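Local coordinates for BpsB (PgaB), Poly-beta-1,6-N-acetyl-D-glucosamine N-deacetylase (Bordetella bronchiseptica RB50, PDB 5BU6), which probably removes N-acetyl groups from the biofilm polysaccharide poly-beta-1,6-N-acetyl-D-glucosamine as a metal-dependent family 4 carbohydrate esterase, at residues L11-L16 / T256-S261. The protein carries 5 engineered substitutions. Residues are numbered along the deposited sequence; the frame is centred on the assembly and turned at random.
Sequences LTFRVL and TQIRRS
F13 meets I258 just before strands 14-20 and 261-266, first and last along the chain but neighbours in the parallel sheet, begin to pair in this polysaccharide deacetylase fold. The touching parts, 13-16 and 258-261, run 49° apart and converge toward a single parallel bridge, L16 with S261. The first torsion of F13 sets CG between the backbone N and the carbonyl carbon, and the ring's CE2 comes within 4.2 Å of I258 CG2, the approach to the ring being oblique. I258 itself packs on I240 and L242, which ties the contact to strand 240-242.

R14 works through water: its NH2 donates, in the guanidinium plane, to a water that also hydrogen-bonds S261 OG, while NE forms a salt bridge with D6.

V15 points at the other segment and uses both methyls. CG2 sits beside the backbone N and reaches I258 CG2 at 3.7 Å, the side chains crossing at about a right angle; CG1, anti to that N, lies 3.6 Å from R260 CB. A water spans the gap, accepting from V15 N and donating to R259 O. The nearest CA pair is V15 CA and R260 CA, 4.6 Å apart. R260 turns its end away from V15; its nearest side-chain atom is about 6 Å from a nickel ion and about 3 Å from a thiocyanate probably taken from the crystallisation liquor, and NE is hydrogen-bonded to T243 O.

In the bridged pair, L16 CA and S261 CA are 5.1 Å apart. The direct hydrogen bond, S261 N to V15 O at 3.0 Å, is nearly straight (N-H...O 172°), its donor tilted 27° from the carbonyl plane.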
loop_
_atom_site.group_PDB
_atom_site.type_symbol
_atom_site.label_atom_id
_atom_site.label_comp_id
_atom_site.label_asym_id
_atom_site.label_seq_id
_atom_site.Cartn_x
_atom_site.Cartn_y
_atom_site.Cartn_z
ATOM N N LEU A 11 -20.293 -8.821 -4.858
ATOM C CA LEU A 11 -19.298 -8.075 -5.644
ATOM C C LEU A 11 -18.743 -6.817 -4.967
ATOM O O LEU A 11 -17.577 -6.480 -5.149
ATOM C CB LEU A 11 -19.893 -7.646 -6.976
ATOM C CG LEU A 11 -20.279 -8.787 -7.918
ATOM C CD1 LEU A 11 -21.149 -8.259 -9.029
ATOM C CD2 LEU A 11 -19.030 -9.451 -8.467
ATOM N N THR A 12 -19.597 -6.102 -4.236
ATOM C CA THR A 12 -19.206 -4.821 -3.656
ATOM C C THR A 12 -18.408 -5.072 -2.390
ATOM O O THR A 12 -18.815 -5.856 -1.549
ATOM C CB THR A 12 -20.435 -3.941 -3.374
ATOM O OG1 THR A 12 -21.069 -3.620 -4.615
ATOM C CG2 THR A 12 -20.047 -2.639 -2.688
ATOM N N PHE A 13 -17.249 -4.429 -2.268
ATOM C CA PHE A 13 -16.417 -4.641 -1.086
ATOM C C PHE A 13 -15.819 -3.343 -0.530
ATOM O O PHE A 13 -15.732 -2.321 -1.233
ATOM C CB PHE A 13 -15.307 -5.647 -1.395
ATOM C CG PHE A 13 -14.343 -5.188 -2.453
ATOM C CD1 PHE A 13 -14.626 -5.381 -3.805
ATOM C CD2 PHE A 13 -13.141 -4.574 -2.102
ATOM C CE1 PHE A 13 -13.742 -4.964 -4.778
ATOM C CE2 PHE A 13 -12.247 -4.151 -3.084
ATOM C CZ PHE A 13 -12.540 -4.359 -4.419
ATOM N N ARG A 14 -15.448 -3.381 0.744
ATOM C CA ARG A 14 -14.736 -2.265 1.363
ATOM C C ARG A 14 -13.264 -2.643 1.546
ATOM O O ARG A 14 -12.922 -3.822 1.559
ATOM C CB ARG A 14 -15.393 -1.888 2.699
ATOM C CG ARG A 14 -16.752 -1.189 2.556
ATOM C CD ARG A 14 -16.590 0.295 2.283
ATOM N NE ARG A 14 -17.879 0.964 2.135
ATOM C CZ ARG A 14 -18.054 2.284 2.124
ATOM N NH1 ARG A 14 -19.271 2.773 1.974
ATOM N NH2 ARG A 14 -17.022 3.113 2.260
ATOM N N VAL A 15 -12.388 -1.642 1.629
ATOM C CA VAL A 15 -10.960 -1.868 1.889
ATOM C C VAL A 15 -10.568 -0.981 3.070
ATOM O O VAL A 15 -10.947 0.194 3.134
ATOM C CB VAL A 15 -10.068 -1.552 0.681
ATOM C CG1 VAL A 15 -8.593 -1.812 0.998
ATOM C CG2 VAL A 15 -10.481 -2.383 -0.535
ATOM N N LEU A 16 -9.817 -1.556 4.000
ATOM C CA LEU A 16 -9.446 -0.870 5.217
ATOM C C LEU A 16 -7.935 -0.880 5.317
ATOM O O LEU A 16 -7.324 -1.933 5.455
ATOM C CB LEU A 16 -10.113 -1.558 6.420
ATOM C CG LEU A 16 -10.159 -0.888 7.785
ATOM C CD1 LEU A 16 -10.940 0.426 7.730
ATOM C CD2 LEU A 16 -10.746 -1.848 8.815
ATOM N N THR A 256 -8.253 -0.949 -11.011
ATOM C CA THR A 256 -7.111 -0.036 -11.044
ATOM C C THR A 256 -7.329 1.163 -10.128
ATOM O O THR A 256 -6.393 1.909 -9.847
ATOM C CB THR A 256 -6.865 0.500 -12.455
ATOM O OG1 THR A 256 -8.070 1.122 -12.916
ATOM C CG2 THR A 256 -6.469 -0.632 -13.414
ATOM N N GLN A 257 -8.571 1.357 -9.685
ATOM C CA GLN A 257 -8.947 2.535 -8.903
ATOM C C GLN A 257 -9.627 2.170 -7.588
ATOM O O GLN A 257 -10.572 2.848 -7.159
ATOM C CB GLN A 257 -9.892 3.438 -9.709
ATOM C CG GLN A 257 -9.433 3.772 -11.109
ATOM C CD GLN A 257 -8.228 4.675 -11.112
ATOM O OE1 GLN A 257 -8.081 5.537 -10.238
ATOM N NE2 GLN A 257 -7.341 4.473 -12.083
ATOM N N ILE A 258 -9.134 1.130 -6.933
ATOM C CA ILE A 258 -9.754 0.631 -5.706
ATOM C C ILE A 258 -9.756 1.685 -4.578
ATOM O O ILE A 258 -8.739 2.328 -4.300
ATOM C CB ILE A 258 -9.044 -0.655 -5.248
ATOM C CG1 ILE A 258 -9.306 -1.793 -6.256
ATOM C CG2 ILE A 258 -9.512 -1.100 -3.872
ATOM C CD1 ILE A 258 -8.570 -3.077 -5.879
ATOM N N ARG A 259 -10.924 1.856 -3.968
ATOM C CA ARG A 259 -11.151 2.800 -2.883
ATOM C C ARG A 259 -10.814 2.193 -1.524
ATOM O O ARG A 259 -11.086 1.025 -1.290
ATOM C CB ARG A 259 -12.619 3.248 -2.889
ATOM C CG ARG A 259 -12.987 3.944 -4.171
ATOM C CD ARG A 259 -14.481 3.994 -4.389
ATOM N NE ARG A 259 -14.790 4.793 -5.565
ATOM C CZ ARG A 259 -16.006 4.924 -6.079
ATOM N NH1 ARG A 259 -17.032 4.289 -5.530
ATOM N NH2 ARG A 259 -16.185 5.680 -7.150
ATOM N N ARG A 260 -10.251 2.982 -0.616
ATOM C CA ARG A 260 -10.069 2.472 0.734
ATOM C C ARG A 260 -10.164 3.555 1.786
ATOM O O ARG A 260 -10.021 4.746 1.491
ATOM C CB ARG A 260 -8.733 1.756 0.864
ATOM C CG ARG A 260 -7.549 2.631 0.820
ATOM C CD ARG A 260 -6.349 1.860 0.186
ATOM N NE ARG A 260 -5.215 2.769 0.104
ATOM C CZ ARG A 260 -4.072 2.609 0.760
ATOM N NH1 ARG A 260 -3.875 1.533 1.507
ATOM N NH2 ARG A 260 -3.114 3.513 0.635
ATOM N N SER A 261 -10.431 3.114 3.005
ATOM C CA SER A 261 -10.517 3.998 4.159
ATOM C C SER A 261 -9.269 3.769 4.972
ATOM O O SER A 261 -8.717 2.679 4.961
ATOM C CB SER A 261 -11.768 3.718 4.982
ATOM O OG SER A 261 -12.924 4.074 4.244
HETATM O O HOH W 1 -14.004 2.823 2.250
HETATM O O HOH W 2 -13.384 0.940 0.553
#